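Local coordinates for protein linoleate 11-lipoxygenase (PDB 5FX8) that oxygenates linoleic and alpha-linolenic acids at a catalytic manganese centre, giving 11S- and 13R-hydroperoxy fatty acids, at residues A111-N116 against W142-P147; A135-G140 against Q528-V533. All blocks are in the same frame, centred on the assembly; numbering follows the deposited sequence.

Interaction 1: residues A111-N116 against W142-P147. With NAG (2-acetamido-2-deoxy-beta-D-glucopyranose), chain K; NAG (2-acetamido-2-deoxy-beta-D-glucopyranose), chain N.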
ATOM      1  N   ALA A 111       7.328 -11.515   1.647  1.00 14.84           N
ATOM      2  CA  ALA A 111       6.045 -12.028   2.100  1.00 13.70           C
ATOM      3  C   ALA A 111       5.935 -13.533   1.882  1.00 16.86           C
ATOM      4  O   ALA A 111       5.425 -14.254   2.741  1.00 18.25           O
ATOM      5  CB  ALA A 111       4.922 -11.292   1.386  1.00 12.61           C
ATOM      6  N   TYR A 112       6.415 -14.028   0.741  1.00 16.79           N
ATOM      7  CA  TYR A 112       6.391 -15.466   0.516  1.00 14.39           C
ATOM      8  C   TYR A 112       7.284 -16.193   1.512  1.00 17.10           C
ATOM      9  O   TYR A 112       6.887 -17.216   2.085  1.00 16.34           O
ATOM     10  CB  TYR A 112       6.811 -15.752  -0.911  1.00 13.23           C
ATOM     11  CG  TYR A 112       5.692 -15.564  -1.876  1.00 13.92           C
ATOM     12  CD1 TYR A 112       4.422 -15.969  -1.549  1.00 12.49           C
ATOM     13  CD2 TYR A 112       5.902 -14.991  -3.118  1.00 13.07           C
ATOM     14  CE1 TYR A 112       3.392 -15.807  -2.418  1.00 12.78           C
ATOM     15  CE2 TYR A 112       4.876 -14.825  -3.994  1.00 11.82           C
ATOM     16  CZ  TYR A 112       3.611 -15.233  -3.634  1.00 12.54           C
ATOM     17  OH  TYR A 112       2.536 -15.107  -4.489  1.00 15.62           O
ATOM     18  N   ARG A 113       8.487 -15.675   1.743  1.00 17.99           N
ATOM     19  CA  ARG A 113       9.368 -16.280   2.735  1.00 18.47           C
ATOM     20  C   ARG A 113       8.713 -16.320   4.129  1.00 21.52           C
ATOM     21  O   ARG A 113       8.655 -17.376   4.772  1.00 20.74           O
ATOM     22  CB  ARG A 113      10.685 -15.521   2.732  1.00 19.69           C
ATOM     23  CG  ARG A 113      11.727 -16.040   3.641  1.00 24.38           C
ATOM     24  CD  ARG A 113      12.741 -14.958   3.864  1.00 30.92           C
ATOM     25  NE  ARG A 113      13.032 -14.285   2.610  1.00 30.35           N
ATOM     26  CZ  ARG A 113      13.520 -13.053   2.528  1.00 39.30           C
ATOM     27  NH1 ARG A 113      13.766 -12.381   3.646  1.00 39.17           N
ATOM     28  NH2 ARG A 113      13.761 -12.498   1.336  1.00 31.92           N
ATOM     29  N   GLU A 114       8.149 -15.202   4.589  1.00 18.51           N
ATOM     30  CA  GLU A 114       7.529 -15.187   5.909  1.00 19.60           C
ATOM     31  C   GLU A 114       6.214 -15.957   5.952  1.00 19.52           C
ATOM     32  O   GLU A 114       5.789 -16.379   7.030  1.00 20.28           O
ATOM     33  CB  GLU A 114       7.322 -13.734   6.378  1.00 16.87           C
ATOM     34  CG  GLU A 114       8.595 -12.922   6.275  1.00 16.97           C
ATOM     35  CD  GLU A 114       8.615 -11.643   7.091  1.00 21.89           C
ATOM     36  OE1 GLU A 114       7.769 -10.768   6.865  1.00 23.60           O
ATOM     37  OE2 GLU A 114       9.493 -11.490   7.959  1.00 26.24           O
ATOM     38  N   ALA A 115       5.545 -16.135   4.821  1.00 18.90           N
ATOM     39  CA  ALA A 115       4.386 -17.019   4.783  1.00 17.66           C
ATOM     40  C   ALA A 115       4.811 -18.468   4.905  1.00 17.48           C
ATOM     41  O   ALA A 115       4.141 -19.273   5.560  1.00 18.92           O
ATOM     42  CB  ALA A 115       3.607 -16.821   3.489  1.00 16.52           C
ATOM     43  N   ASN A 116       5.915 -18.818   4.266  1.00 17.41           N
ATOM     44  CA  ASN A 116       6.382 -20.182   4.355  1.00 19.64           C
ATOM     45  C   ASN A 116       6.808 -20.496   5.774  1.00 18.79           C
ATOM     46  O   ASN A 116       6.517 -21.579   6.292  1.00 20.43           O
ATOM     47  CB  ASN A 116       7.518 -20.395   3.355  1.00 18.43           C
ATOM     48  CG  ASN A 116       7.028 -20.859   2.008  1.00 18.17           C
ATOM     49  OD1 ASN A 116       7.250 -21.991   1.643  1.00 21.40           O
ATOM     50  ND2 ASN A 116       6.359 -19.995   1.267  1.00 17.89           N
ATOM     51  N   TRP A 142       5.821 -12.211  10.244  1.00 20.04           N
ATOM     52  CA  TRP A 142       5.616 -11.077   9.360  1.00 19.65           C
ATOM     53  C   TRP A 142       6.371  -9.845   9.832  1.00 19.31           C
ATOM     54  O   TRP A 142       5.955  -8.724   9.570  1.00 19.92           O
ATOM     55  CB  TRP A 142       4.137 -10.755   9.220  1.00 20.03           C
ATOM     56  CG  TRP A 142       3.290 -11.934   9.024  1.00 17.08           C
ATOM     57  CD1 TRP A 142       2.524 -12.549   9.953  1.00 18.63           C
ATOM     58  CD2 TRP A 142       3.082 -12.634   7.803  1.00 16.56           C
ATOM     59  NE1 TRP A 142       1.850 -13.608   9.394  1.00 17.57           N
ATOM     60  CE2 TRP A 142       2.178 -13.679   8.070  1.00 16.45           C
ATOM     61  CE3 TRP A 142       3.577 -12.485   6.509  1.00 15.70           C
ATOM     62  CZ2 TRP A 142       1.771 -14.569   7.099  1.00 16.43           C
ATOM     63  CZ3 TRP A 142       3.166 -13.367   5.549  1.00 16.57           C
ATOM     64  CH2 TRP A 142       2.272 -14.396   5.846  1.00 16.90           C
ATOM     65  N   LYS A 143       7.489 -10.057  10.521  1.00 20.72           N
ATOM     66  CA  LYS A 143       8.281  -8.956  11.045  1.00 19.44           C
ATOM     67  C   LYS A 143       8.893  -8.098   9.953  1.00 22.81           C
ATOM     68  O   LYS A 143       9.160  -6.918  10.192  1.00 31.92           O
ATOM     69  CB  LYS A 143       9.386  -9.485  11.932  1.00 22.93           C
ATOM     70  CG  LYS A 143       8.914  -9.875  13.288  1.00 35.03           C
ATOM     71  CD  LYS A 143       9.962 -10.738  13.965  1.00 39.63           C
ATOM     72  CE  LYS A 143       9.913 -10.623  15.482  1.00 41.60           C
ATOM     73  NZ  LYS A 143      10.952 -11.515  16.076  1.00 37.09           N
ATOM     74  N   GLU A 144       9.178  -8.660   8.781  1.00 20.22           N
ATOM     75  CA  GLU A 144       9.742  -7.841   7.718  1.00 21.46           C
ATOM     76  C   GLU A 144       8.677  -7.330   6.751  1.00 18.12           C
ATOM     77  O   GLU A 144       8.772  -6.199   6.271  1.00 19.83           O
ATOM     78  CB  GLU A 144      10.816  -8.623   6.964  1.00 26.01           C
ATOM     79  CG  GLU A 144      12.079  -8.952   7.764  1.00 30.68           C
ATOM     80  CD  GLU A 144      12.930 -10.054   7.109  1.00 48.86           C
ATOM     81  OE1 GLU A 144      12.500 -11.231   7.071  1.00 44.72           O
ATOM     82  OE2 GLU A 144      14.034  -9.749   6.624  1.00 49.94           O
ATOM     83  N   SER A 145       7.658  -8.136   6.480  1.00 17.90           N
ATOM     84  CA  SER A 145       6.561  -7.744   5.607  1.00 15.24           C
ATOM     85  C   SER A 145       5.698  -6.679   6.239  1.00 17.68           C
ATOM     86  O   SER A 145       5.211  -5.778   5.554  1.00 17.66           O
ATOM     87  CB  SER A 145       5.694  -8.956   5.297  1.00 13.89           C
ATOM     88  OG  SER A 145       6.449  -9.918   4.612  1.00 21.08           O
ATOM     89  N   VAL A 146       5.453  -6.805   7.532  1.00 17.45           N
ATOM     90  CA  VAL A 146       4.608  -5.887   8.267  1.00 16.66           C
ATOM     91  C   VAL A 146       5.361  -5.442   9.513  1.00 19.32           C
ATOM     92  O   VAL A 146       5.021  -5.856  10.625  1.00 19.24           O
ATOM     93  CB  VAL A 146       3.274  -6.551   8.607  1.00 16.26           C
ATOM     94  CG1 VAL A 146       2.331  -5.546   9.158  1.00 17.90           C
ATOM     95  CG2 VAL A 146       2.712  -7.197   7.362  1.00 16.55           C
ATOM     96  N   PRO A 147       6.359  -4.574   9.384  1.00 19.06           N
ATOM     97  CA  PRO A 147       7.215  -4.279  10.540  1.00 18.55           C
ATOM     98  C   PRO A 147       6.470  -3.719  11.729  1.00 18.30           C
ATOM     99  O   PRO A 147       6.811  -4.057  12.861  1.00 19.35           O
ATOM    100  CB  PRO A 147       8.213  -3.270   9.978  1.00 18.43           C
ATOM    101  CG  PRO A 147       8.148  -3.436   8.539  1.00 20.04           C
ATOM    102  CD  PRO A 147       6.748  -3.778   8.219  1.00 17.89           C
TER
HETATM  103  C1  NAG K1009       5.872 -20.371  -0.028  1.00 17.55           C
HETATM  104  C2  NAG K1009       4.380 -20.174  -0.060  1.00 16.54           C
HETATM  105  C3  NAG K1009       3.832 -20.546  -1.427  1.00 17.55           C
HETATM  106  C4  NAG K1009       4.548 -19.746  -2.495  1.00 16.74           C
HETATM  107  C5  NAG K1009       6.033 -19.997  -2.370  1.00 14.37           C
HETATM  108  C6  NAG K1009       6.852 -19.180  -3.323  1.00 14.71           C
HETATM  109  C7  NAG K1009       2.777 -20.538   1.758  1.00 21.99           C
HETATM  110  C8  NAG K1009       2.296 -21.492   2.796  1.00 20.23           C
HETATM  111  N2  NAG K1009       3.766 -20.973   0.980  1.00 20.38           N
HETATM  112  O3  NAG K1009       2.454 -20.225  -1.497  1.00 19.45           O
HETATM  113  O4  NAG K1009       4.083 -20.120  -3.784  1.00 18.29           O
HETATM  114  O5  NAG K1009       6.466 -19.635  -1.057  1.00 16.54           O
HETATM  115  O6  NAG K1009       8.225 -19.419  -3.062  1.00 17.46           O
HETATM  116  O7  NAG K1009       2.282 -19.439   1.616  1.00 24.79           O
HETATM  117  C1  NAG N1006      16.486 -14.239   5.972  1.00 56.79           C
HETATM  118  C2  NAG N1006      16.718 -13.277   7.158  1.00 61.84           C
HETATM  119  C3  NAG N1006      16.552 -11.820   6.718  1.00 59.10           C
HETATM  120  C4  NAG N1006      17.417 -11.525   5.501  1.00 59.33           C
HETATM  121  C5  NAG N1006      17.039 -12.494   4.388  1.00 62.12           C
HETATM  122  C6  NAG N1006      17.872 -12.355   3.138  1.00 55.92           C
HETATM  123  C7  NAG N1006      16.218 -14.164   9.414  1.00 63.30           C
HETATM  124  C8  NAG N1006      15.149 -14.381  10.441  1.00 73.98           C
HETATM  125  N2  NAG N1006      15.827 -13.579   8.272  1.00 66.03           N
HETATM  126  O3  NAG N1006      16.938 -10.981   7.798  1.00 65.48           O
HETATM  127  O4  NAG N1006      17.259 -10.177   5.073  1.00 55.76           O
HETATM  128  O5  NAG N1006      17.263 -13.828   4.850  1.00 53.21           O
HETATM  129  O6  NAG N1006      17.923 -13.610   2.468  1.00 47.95           O
HETATM  130  O7  NAG N1006      17.378 -14.508   9.607  1.00 57.78           O
HETATM  131  O   HOH W   1       7.281 -14.768   9.390  1.00 23.46           O

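Interaction 2: residues A135-G140 against Q528-V533. With NAG (2-acetamido-2-deoxy-beta-D-glucopyranose), chain K.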
ATOM      1  N   ALA A 135      -4.213 -16.937  16.425  1.00 24.69           N
ATOM      2  CA  ALA A 135      -3.161 -16.002  16.785  1.00 23.80           C
ATOM      3  C   ALA A 135      -1.790 -16.509  16.372  1.00 24.78           C
ATOM      4  O   ALA A 135      -0.874 -15.710  16.193  1.00 30.66           O
ATOM      5  CB  ALA A 135      -3.193 -15.720  18.282  1.00 27.13           C
ATOM      6  N   LEU A 136      -1.621 -17.825  16.235  1.00 26.33           N
ATOM      7  CA  LEU A 136      -0.373 -18.374  15.723  1.00 23.05           C
ATOM      8  C   LEU A 136      -0.063 -17.847  14.339  1.00 20.52           C
ATOM      9  O   LEU A 136       1.097 -17.799  13.943  1.00 24.60           O
ATOM     10  CB  LEU A 136      -0.446 -19.897  15.679  1.00 25.90           C
ATOM     11  CG  LEU A 136      -0.798 -20.598  16.977  1.00 25.56           C
ATOM     12  CD1 LEU A 136      -1.254 -21.982  16.653  1.00 26.65           C
ATOM     13  CD2 LEU A 136       0.409 -20.632  17.856  1.00 26.89           C
ATOM     14  N   LEU A 137      -1.080 -17.449  13.602  1.00 19.43           N
ATOM     15  CA  LEU A 137      -0.878 -16.828  12.314  1.00 18.84           C
ATOM     16  C   LEU A 137      -0.060 -15.540  12.395  1.00 21.03           C
ATOM     17  O   LEU A 137       0.598 -15.174  11.420  1.00 19.97           O
ATOM     18  CB  LEU A 137      -2.251 -16.581  11.743  1.00 19.49           C
ATOM     19  CG  LEU A 137      -2.507 -16.402  10.279  1.00 18.35           C
ATOM     20  CD1 LEU A 137      -1.935 -17.540   9.533  1.00 17.28           C
ATOM     21  CD2 LEU A 137      -4.006 -16.369  10.171  1.00 17.23           C
ATOM     22  N   TYR A 138      -0.051 -14.863  13.540  1.00 22.59           N
ATOM     23  CA  TYR A 138       0.485 -13.511  13.643  1.00 21.94           C
ATOM     24  C   TYR A 138       1.606 -13.361  14.657  1.00 23.30           C
ATOM     25  O   TYR A 138       2.526 -12.577  14.441  1.00 27.51           O
ATOM     26  CB  TYR A 138      -0.649 -12.542  14.002  1.00 19.12           C
ATOM     27  CG  TYR A 138      -1.732 -12.415  12.961  1.00 17.07           C
ATOM     28  CD1 TYR A 138      -1.479 -11.793  11.760  1.00 17.09           C
ATOM     29  CD2 TYR A 138      -2.993 -12.903  13.188  1.00 15.91           C
ATOM     30  CE1 TYR A 138      -2.434 -11.668  10.823  1.00 15.27           C
ATOM     31  CE2 TYR A 138      -3.963 -12.783  12.251  1.00 15.55           C
ATOM     32  CZ  TYR A 138      -3.676 -12.160  11.070  1.00 14.43           C
ATOM     33  OH  TYR A 138      -4.626 -12.018  10.109  1.00 13.64           O
ATOM     34  N   ASN A 139       1.555 -14.066  15.773  1.00 26.78           N
ATOM     35  CA  ASN A 139       2.518 -13.823  16.835  1.00 26.42           C
ATOM     36  C   ASN A 139       3.911 -14.189  16.378  1.00 24.37           C
ATOM     37  O   ASN A 139       4.191 -15.354  16.106  1.00 26.23           O
ATOM     38  CB  ASN A 139       2.145 -14.621  18.070  1.00 31.37           C
ATOM     39  CG  ASN A 139       0.869 -14.132  18.680  1.00 43.62           C
ATOM     40  OD1 ASN A 139       0.425 -13.020  18.392  1.00 37.78           O
ATOM     41  ND2 ASN A 139       0.257 -14.954  19.520  1.00 47.71           N
ATOM     42  N   GLY A 140       4.788 -13.198  16.307  1.00 25.03           N
ATOM     43  CA  GLY A 140       6.172 -13.447  15.991  1.00 22.98           C
ATOM     44  C   GLY A 140       6.479 -13.525  14.521  1.00 22.36           C
ATOM     45  O   GLY A 140       7.632 -13.759  14.159  1.00 24.60           O
ATOM     46  N   GLN A 528      -4.968 -21.852   3.854  1.00 17.41           N
ATOM     47  CA  GLN A 528      -5.752 -20.783   3.281  1.00 16.34           C
ATOM     48  C   GLN A 528      -5.586 -19.502   4.081  1.00 18.94           C
ATOM     49  O   GLN A 528      -5.537 -18.413   3.504  1.00 20.34           O
ATOM     50  CB  GLN A 528      -7.212 -21.216   3.210  1.00 18.47           C
ATOM     51  CG  GLN A 528      -7.400 -22.472   2.414  1.00 18.67           C
ATOM     52  CD  GLN A 528      -8.760 -23.095   2.548  1.00 20.05           C
ATOM     53  OE1 GLN A 528      -9.354 -23.123   3.622  1.00 26.14           O
ATOM     54  NE2 GLN A 528      -9.265 -23.614   1.446  1.00 22.23           N
ATOM     55  N   ALA A 529      -5.478 -19.629   5.408  1.00 19.05           N
ATOM     56  CA  ALA A 529      -5.288 -18.488   6.290  1.00 17.42           C
ATOM     57  C   ALA A 529      -3.928 -17.850   6.076  1.00 17.74           C
ATOM     58  O   ALA A 529      -3.809 -16.619   6.025  1.00 15.87           O
ATOM     59  CB  ALA A 529      -5.434 -18.929   7.738  1.00 16.78           C
ATOM     60  N   VAL A 530      -2.889 -18.674   5.967  1.00 17.55           N
ATOM     61  CA  VAL A 530      -1.573 -18.146   5.635  1.00 15.90           C
ATOM     62  C   VAL A 530      -1.607 -17.474   4.277  1.00 15.28           C
ATOM     63  O   VAL A 530      -0.898 -16.494   4.038  1.00 20.37           O
ATOM     64  CB  VAL A 530      -0.518 -19.266   5.696  1.00 16.17           C
ATOM     65  CG1 VAL A 530       0.813 -18.772   5.268  1.00 16.66           C
ATOM     66  CG2 VAL A 530      -0.410 -19.761   7.094  1.00 17.62           C
ATOM     67  N   GLU A 531      -2.442 -17.967   3.377  1.00 15.96           N
ATOM     68  CA  GLU A 531      -2.452 -17.416   2.034  1.00 16.96           C
ATOM     69  C   GLU A 531      -3.187 -16.085   2.003  1.00 15.20           C
ATOM     70  O   GLU A 531      -2.844 -15.192   1.214  1.00 19.59           O
ATOM     71  CB  GLU A 531      -3.074 -18.430   1.078  1.00 16.27           C
ATOM     72  CG  GLU A 531      -2.270 -18.708  -0.175  1.00 19.94           C
ATOM     73  CD  GLU A 531      -0.801 -19.002   0.095  1.00 26.02           C
ATOM     74  OE1 GLU A 531      -0.476 -20.168   0.407  1.00 33.40           O
ATOM     75  OE2 GLU A 531       0.032 -18.067  -0.032  1.00 32.34           O
ATOM     76  N   GLN A 532      -4.196 -15.935   2.863  1.00 14.87           N
ATOM     77  CA  GLN A 532      -4.843 -14.644   3.004  1.00 12.82           C
ATOM     78  C   GLN A 532      -3.876 -13.641   3.615  1.00 12.38           C
ATOM     79  O   GLN A 532      -3.617 -12.578   3.035  1.00 12.27           O
ATOM     80  CB  GLN A 532      -6.121 -14.781   3.826  1.00 12.13           C
ATOM     81  CG  GLN A 532      -6.547 -13.471   4.465  1.00 11.20           C
ATOM     82  CD  GLN A 532      -7.997 -13.399   4.918  1.00 11.63           C
ATOM     83  OE1 GLN A 532      -8.829 -14.247   4.604  1.00 16.13           O
ATOM     84  NE2 GLN A 532      -8.298 -12.369   5.671  1.00 10.23           N
ATOM     85  N   VAL A 533      -3.255 -13.999   4.734  1.00 11.91           N
ATOM     86  CA  VAL A 533      -2.336 -13.041   5.325  1.00 13.66           C
ATOM     87  C   VAL A 533      -1.197 -12.725   4.364  1.00 12.72           C
ATOM     88  O   VAL A 533      -0.691 -11.610   4.352  1.00 12.62           O
ATOM     89  CB  VAL A 533      -1.838 -13.524   6.701  1.00 13.03           C
ATOM     90  CG1 VAL A 533      -0.967 -12.486   7.326  1.00 11.00           C
ATOM     91  CG2 VAL A 533      -2.984 -13.725   7.588  1.00 12.02           C
TER
HETATM   92  C1  NAG K1009       5.872 -20.371  -0.028  1.00 17.55           C
HETATM   93  C2  NAG K1009       4.380 -20.174  -0.060  1.00 16.54           C
HETATM   94  C3  NAG K1009       3.832 -20.546  -1.427  1.00 17.55           C
HETATM   95  C4  NAG K1009       4.548 -19.746  -2.495  1.00 16.74           C
HETATM   96  C5  NAG K1009       6.033 -19.997  -2.370  1.00 14.37           C
HETATM   97  C6  NAG K1009       6.852 -19.180  -3.323  1.00 14.71           C
HETATM   98  C7  NAG K1009       2.777 -20.538   1.758  1.00 21.99           C
HETATM   99  C8  NAG K1009       2.296 -21.492   2.796  1.00 20.23           C
HETATM  100  N2  NAG K1009       3.766 -20.973   0.980  1.00 20.38           N
HETATM  101  O3  NAG K1009       2.454 -20.225  -1.497  1.00 19.45           O
HETATM  102  O4  NAG K1009       4.083 -20.120  -3.784  1.00 18.29           O
HETATM  103  O5  NAG K1009       6.466 -19.635  -1.057  1.00 16.54           O
HETATM  104  O6  NAG K1009       8.225 -19.419  -3.062  1.00 17.46           O
HETATM  105  O7  NAG K1009       2.282 -19.439   1.616  1.00 24.79           O

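Interaction 1: residues A111-N116 against W142-P147
On the face of the long helix 86-124 turned to the loop that follows it, Glu114 fastens a helix-like turn of that loop, residues 143-145, by gripping its backbone amides with its carboxylate, while Trp142 lies against the helix backbone next to it. The carboxylate works as a two-pronged acceptor. Its OE2 receives the amide of Glu144, with Glu144 N 3.0 Å from Glu114 OE2, through the syn lone pair. Its OE1 takes two bonds from one residue: Ser145 N lies 2.7 Å from Glu114 OE1 on the syn side, and Ser145 OG, also 2.7 Å away, donates to the same oxygen from the anti side, both from one face of the carboxylate plane. With CG beside the backbone N (chi1 -52°) and the chain extended beyond it, Glu114 reaches straight out to the turn, and the bonds to both oxygens should fix its rotation.

One like charge stands close, as Glu144 OE1 is 3.1 Å from Glu114 OE2, the two carboxylate planes turned 66° apart. Arg113 NH1 makes a long salt bridge to Glu144 OE1, at 3.8 Å, which may offset some of any repulsion. The indole NE1 of Trp142 is satisfied by the carbonyl of Leu137, and its benzo end meets Ala115, whose CB lies 3.6 Å from Trp142 CH2. A water joins Glu114 O to Trp142 N. Farther round the helix, glycosylated Asn116 bonds through OD1 to Thr108 OG1 of the second subunit, which also packs on Tyr112 and Arg113, and Asn116 ND2 donates to Tyr112 O at 2.9 Å from above the carbonyl plane.

Interaction 2: residues A135-G140 against Q528-V533
Leu137 meets helix 526-539 with both branches of its side chain. Leu137 CD1 packs on Val530, 3.6 Å from Val530 CG2, and Leu137 CD2 lies 3.8 Å from the methyl CB of Ala529. The branch point itself touches the next turn of the helix, where Val533 CG2 comes to 3.8 Å from Leu137 CG as the two side chains run antiparallel alongside each other. With CG anti to the backbone N (chi1 -158°), Leu137 sends its methyls into the patch made by Ala529, Val530 and Val533.

Tyr138 flanks this leucine and lies slantwise to Val533. Val533 CG2 approaches the phenol end of the ring, 3.5 Å from Tyr138 OH, and Val533 CG1 lies 3.9 Å from Tyr138 CE1. The Tyr138 hydroxyl is hydrogen-bonded to the backbone N of Leu493, which holds the far end of the ring beside the valine.

The next shell closes over the same patch. Ile122 of helix 86-124 touches both Leu137 and Val530, Ala115 and Phe119 add to the cover of Val530, and Trp142 packs on Val533. On the loop side, Ala135 O accepts the amides of both Tyr138 and Asn139, which supports the turn that presents the two side chains. Because the contact between the segments is made by methyls and the phenol end of a ring in buried surroundings, it depends on apolar burial and shape, with the tyrosine's hydroxyl satisfied by the Leu493 amide.

From the N terminus, the chain first runs along helix 86-124, which supplies residues 111-116, and then enters the loop before helix 161-166. That loop gives residues 135-140 to interaction 2 and, shortly after, residues 142-147 to interaction 1, which closes a short return of 25 intervening residues. Interaction 2 spans 387 residues to reach helix 526-539, so the two contacts cross rather than nest. Together they tie one loop to an early helix and a late one, with centres about 10 Å apart. Trp142 of interaction 1 bridges to both segments of interaction 2, and helices 86-124 and 526-539 also meet directly. The Asn116 glycan borders both contacts.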